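Long-range contacts in bromo domain-containing protein (PDB 6NEY), which probably recognises acetylated lysines through the bromodomain held in this N-terminal piece of a longer Trypanosoma cruzi protein: residues E28-M33 with A99-R104; E14-V19 with E61-E66. All coordinates share one frame; numbering follows the deposited sequence.

Contact 1: E28-M33 with A99-R104; sequences EGLFSM and ANIAER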
# COMPACT_ATOMS: atom_id res chain seq x y z
N GLU A 28 -10.06 5.43 9.34
CA GLU A 28 -10.32 4.86 10.69
C GLU A 28 -9.47 3.60 10.91
O GLU A 28 -9.97 2.63 11.54
CB GLU A 28 -11.81 4.63 10.99
CG GLU A 28 -12.53 3.65 10.08
CD GLU A 28 -13.99 3.44 10.47
OE1 GLU A 28 -14.80 4.32 10.15
OE2 GLU A 28 -14.31 2.40 11.10
N GLY A 29 -8.22 3.66 10.47
CA GLY A 29 -7.18 2.68 10.80
C GLY A 29 -7.39 1.36 10.07
O GLY A 29 -6.72 0.40 10.42
N LEU A 30 -8.29 1.31 9.09
CA LEU A 30 -8.68 0.05 8.42
C LEU A 30 -7.43 -0.63 7.85
O LEU A 30 -7.30 -1.84 8.00
CB LEU A 30 -9.71 0.37 7.34
CG LEU A 30 -10.33 -0.79 6.57
CD1 LEU A 30 -10.86 -1.88 7.50
CD2 LEU A 30 -11.47 -0.25 5.70
N PHE A 31 -6.51 0.14 7.26
CA PHE A 31 -5.32 -0.42 6.58
C PHE A 31 -4.05 -0.19 7.41
O PHE A 31 -2.98 -0.63 6.96
CB PHE A 31 -5.26 0.15 5.15
CG PHE A 31 -6.50 -0.22 4.39
CD1 PHE A 31 -6.74 -1.54 4.05
CD2 PHE A 31 -7.47 0.73 4.10
CE1 PHE A 31 -7.89 -1.91 3.37
CE2 PHE A 31 -8.64 0.35 3.45
CZ PHE A 31 -8.84 -0.95 3.09
N SER A 32 -4.12 0.51 8.54
CA SER A 32 -2.88 0.83 9.28
C SER A 32 -2.82 0.01 10.57
O SER A 32 -1.72 -0.17 11.07
CB SER A 32 -2.74 2.29 9.53
OG SER A 32 -3.97 2.86 9.98
N MET A 33 -3.98 -0.47 11.04
CA MET A 33 -4.06 -1.32 12.26
C MET A 33 -3.36 -2.65 11.96
O MET A 33 -3.36 -3.10 10.79
CB MET A 33 -5.50 -1.55 12.73
CG MET A 33 -6.27 -2.65 12.01
SD MET A 33 -7.89 -2.98 12.83
CE MET A 33 -8.98 -1.88 11.93
N ALA A 99 -16.37 -1.42 3.44
CA ALA A 99 -16.11 -1.73 2.02
C ALA A 99 -16.07 -0.41 1.24
O ALA A 99 -15.23 -0.32 0.34
CB ALA A 99 -17.14 -2.68 1.47
N ASN A 100 -16.88 0.58 1.64
CA ASN A 100 -16.92 1.93 0.99
C ASN A 100 -15.58 2.61 1.24
O ASN A 100 -15.04 3.24 0.34
CB ASN A 100 -18.05 2.81 1.50
CG ASN A 100 -19.42 2.30 1.10
OD1 ASN A 100 -19.52 1.43 0.22
ND2 ASN A 100 -20.46 2.86 1.70
N ILE A 101 -15.05 2.50 2.46
CA ILE A 101 -13.70 3.05 2.76
C ILE A 101 -12.68 2.33 1.88
O ILE A 101 -11.84 3.00 1.34
CB ILE A 101 -13.36 2.91 4.26
CG1 ILE A 101 -14.22 3.87 5.10
CG2 ILE A 101 -11.87 3.12 4.47
CD1 ILE A 101 -14.16 3.58 6.60
N ALA A 102 -12.71 1.00 1.81
CA ALA A 102 -11.70 0.25 1.04
C ALA A 102 -11.66 0.74 -0.41
O ALA A 102 -10.54 0.94 -0.95
CB ALA A 102 -11.96 -1.24 1.09
N GLU A 103 -12.82 0.92 -1.04
CA GLU A 103 -12.88 1.31 -2.48
C GLU A 103 -12.38 2.77 -2.62
O GLU A 103 -11.63 3.05 -3.59
CB GLU A 103 -14.27 1.15 -3.11
CG GLU A 103 -14.20 1.29 -4.62
CD GLU A 103 -15.48 1.03 -5.40
OE1 GLU A 103 -16.55 0.95 -4.77
OE2 GLU A 103 -15.39 1.00 -6.64
N ARG A 104 -12.72 3.66 -1.69
CA ARG A 104 -12.21 5.05 -1.78
C ARG A 104 -10.69 5.04 -1.55
O ARG A 104 -9.96 5.83 -2.22
CB ARG A 104 -12.91 5.97 -0.78
CG ARG A 104 -14.36 6.31 -1.12
CD ARG A 104 -14.85 7.42 -0.21
NE ARG A 104 -14.85 7.04 1.20
CZ ARG A 104 -15.88 6.51 1.86
NH1 ARG A 104 -15.75 6.23 3.16
NH2 ARG A 104 -17.04 6.31 1.27

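Contact 2: E14-V19 with E61-E66; sequences ELVALV and EKAANE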
# COMPACT_ATOMS: atom_id res chain seq x y z
N GLU A 14 11.71 8.50 0.27
CA GLU A 14 10.52 9.01 -0.45
C GLU A 14 9.41 7.97 -0.46
O GLU A 14 8.25 8.37 -0.34
CB GLU A 14 10.87 9.45 -1.87
CG GLU A 14 11.67 10.72 -1.90
CD GLU A 14 11.94 11.23 -3.30
OE1 GLU A 14 11.60 10.49 -4.29
OE2 GLU A 14 12.46 12.36 -3.41
N LEU A 15 9.74 6.69 -0.61
CA LEU A 15 8.74 5.61 -0.67
C LEU A 15 8.13 5.40 0.73
O LEU A 15 6.94 5.09 0.83
CB LEU A 15 9.37 4.33 -1.24
CG LEU A 15 9.76 4.38 -2.71
CD1 LEU A 15 10.11 3.00 -3.25
CD2 LEU A 15 8.67 5.01 -3.57
N VAL A 16 8.93 5.50 1.79
CA VAL A 16 8.36 5.46 3.17
C VAL A 16 7.35 6.60 3.33
O VAL A 16 6.24 6.35 3.79
CB VAL A 16 9.47 5.52 4.24
CG1 VAL A 16 8.89 5.70 5.62
CG2 VAL A 16 10.33 4.27 4.17
N ALA A 17 7.73 7.81 2.92
CA ALA A 17 6.85 9.00 3.00
C ALA A 17 5.57 8.74 2.20
O ALA A 17 4.48 9.11 2.71
CB ALA A 17 7.58 10.23 2.51
N LEU A 18 5.69 8.18 1.00
CA LEU A 18 4.53 7.85 0.12
C LEU A 18 3.60 6.86 0.84
O LEU A 18 2.39 7.09 0.89
CB LEU A 18 5.05 7.23 -1.19
CG LEU A 18 3.97 6.78 -2.17
CD1 LEU A 18 3.09 7.95 -2.56
CD2 LEU A 18 4.62 6.15 -3.39
N VAL A 19 4.16 5.79 1.40
CA VAL A 19 3.31 4.77 2.08
C VAL A 19 2.62 5.43 3.29
O VAL A 19 1.43 5.22 3.48
CB VAL A 19 4.14 3.56 2.53
CG1 VAL A 19 3.31 2.68 3.46
CG2 VAL A 19 4.70 2.78 1.34
N GLU A 61 7.60 -0.71 6.19
CA GLU A 61 8.86 -1.46 6.49
C GLU A 61 9.47 -2.00 5.19
O GLU A 61 10.68 -1.86 5.03
CB GLU A 61 8.60 -2.52 7.56
CG GLU A 61 9.79 -2.71 8.48
N LYS A 62 8.67 -2.52 4.25
CA LYS A 62 9.18 -3.01 2.94
C LYS A 62 9.81 -1.86 2.16
O LYS A 62 10.87 -2.09 1.57
CB LYS A 62 8.07 -3.67 2.12
CG LYS A 62 7.65 -5.03 2.66
CD LYS A 62 6.56 -5.69 1.87
CE LYS A 62 6.92 -5.93 0.42
NZ LYS A 62 5.99 -6.89 -0.22
N ALA A 63 9.22 -0.66 2.21
CA ALA A 63 9.75 0.55 1.53
C ALA A 63 11.14 0.89 2.07
O ALA A 63 12.06 1.05 1.28
CB ALA A 63 8.81 1.70 1.74
N ALA A 64 11.26 0.94 3.38
CA ALA A 64 12.50 1.28 4.12
C ALA A 64 13.60 0.25 3.79
O ALA A 64 14.77 0.62 3.76
CB ALA A 64 12.16 1.35 5.58
N ASN A 65 13.21 -0.99 3.48
CA ASN A 65 14.13 -2.13 3.23
C ASN A 65 14.45 -2.23 1.74
O ASN A 65 15.08 -3.24 1.37
CB ASN A 65 13.53 -3.46 3.71
CG ASN A 65 13.41 -3.54 5.22
N GLU A 66 14.05 -1.25 0.92
CA GLU A 66 14.34 -1.20 -0.55
C GLU A 66 13.50 -2.20 -1.35
O GLU A 66 13.79 -2.36 -2.54
CB GLU A 66 15.81 -1.53 -0.88
CG GLU A 66 16.86 -0.84 -0.04
CD GLU A 66 18.22 -0.85 -0.74
OE1 GLU A 66 18.70 -1.96 -1.05
OE2 GLU A 66 18.76 0.25 -1.03

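Contact 1: E28-M33 with A99-R104
Methyl-to-methyl packing of L30 on I101 forms the middle of this contact, with CD2 of L30 lying 3.6 Å from CG2 of I101. CG of L30 is turned anti to the backbone N (chi1 -176°), which sends the isobutyl group out of the loop at the helix, where the two branched chains meet at a slant. I101 has the largest share of the buried surface because its two ends are used separately: CG2 serves L30, whereas CD1 at the other end reaches E28.

The second kind sets an aromatic ring against an aliphatic residue: F31 turns the edge of its ring to A102. CZ is 3.7 Å from CB of A102, and that methyl lies in the ring plane. CA of A102 is also at this edge, 3.7 Å from CZ, so a residue as small as alanine lets the ring come up against the helix backbone. Over one face of the ring, toward its rim, stands CG of neighbouring L30, 3.7 Å above the plane.

At the exposed margin the contact is van der Waals between unlike groups. The chain of E28 crosses that of I101 at about a right angle, with CD1 of I101 3.8 Å from CG of E28 and 3.7 Å from its OE1. No hydrogen bond joins the segments. The loop is held locally by its own turn, in which M33 N donates to G29 O over 2.9 Å.

Residues 28-33 belong to the first part of the ZA loop, the connection from helix 12-21 to helix 56-64, and L30-F31 probably occupy the place of the shelf beside the acetyl-lysine pocket in relatives. Helix 75-92 closes the cluster through C88, M84 and Y89, while F105 of helix 97-124 stacks on F31.

Contact 2: E14-V19 with E61-E66
A63 presents its methyl to the backbone of helix 12-21 closely enough that the CA atoms of V16 and A63 are only 5.4 Å apart. This is the tight part of the contact. CB of A63 lies 3.8 Å from the backbone N of V16 and 3.9 Å from the carbonyl carbon C of L15, so it sits against the peptide that joins them. The methyl of A63, with CG2 of V16 beside it, fills the space between the two backbones.

V16 extends the close packing toward A64. With CG1 anti to the backbone N (chi1 171°), the other branch, CG2, lies beside that N and faces the end of the second helix. It meets the main chain first, 3.5 Å from N of A64, and then the A64 methyl, 3.7 Å from CB. A64 is exposed and V16 partly so, which makes this the solvent side, closely fitted though it is.

The loose part lies one turn further along helix 12-21. There CG2 of V19 comes no nearer than 4.3 Å to CB of A63. V19 is buried and also packs on A59 and A60 of helix 56-64 and on L77 of helix 75-92. No hydrogen bond crosses between the segments; the side chains that meet are all apolar, and they also press on backbone atoms.

Just past the contact the second helix ends in a Schellman motif: E66, with phi 74°, is its C-prime residue, E66 N bonds to A63 O over 3.1 Å and A67 N pairs with K62 O. The contact thus joins the first bundle helix to the C-terminal end of helix 56-64, with L15 reaching Y116 of helix 97-124 and K62 forming a salt bridge to D80 of helix 75-92.

Overall arrangement
The contacts lie on opposite sides of the chain's centre, with their own centres 20 Å apart and their nearest atoms about 8 Å apart, so they do not touch. Their segments alternate along the sequence, in the order 14-19, 28-33, 61-66, 99-104. Contact 2 pairs helix 12-21 with helix 56-64, whereas contact 1 ties the loop between those helices to the start of helix 97-124. Both are also lined by helix 75-92, which thereby connects them. Together they sample the left-handed four-helix bundle of a bromodomain: contact 2 within the bundle, contact 1 where the ZA loop probably borders the acetyl-lysine pocket.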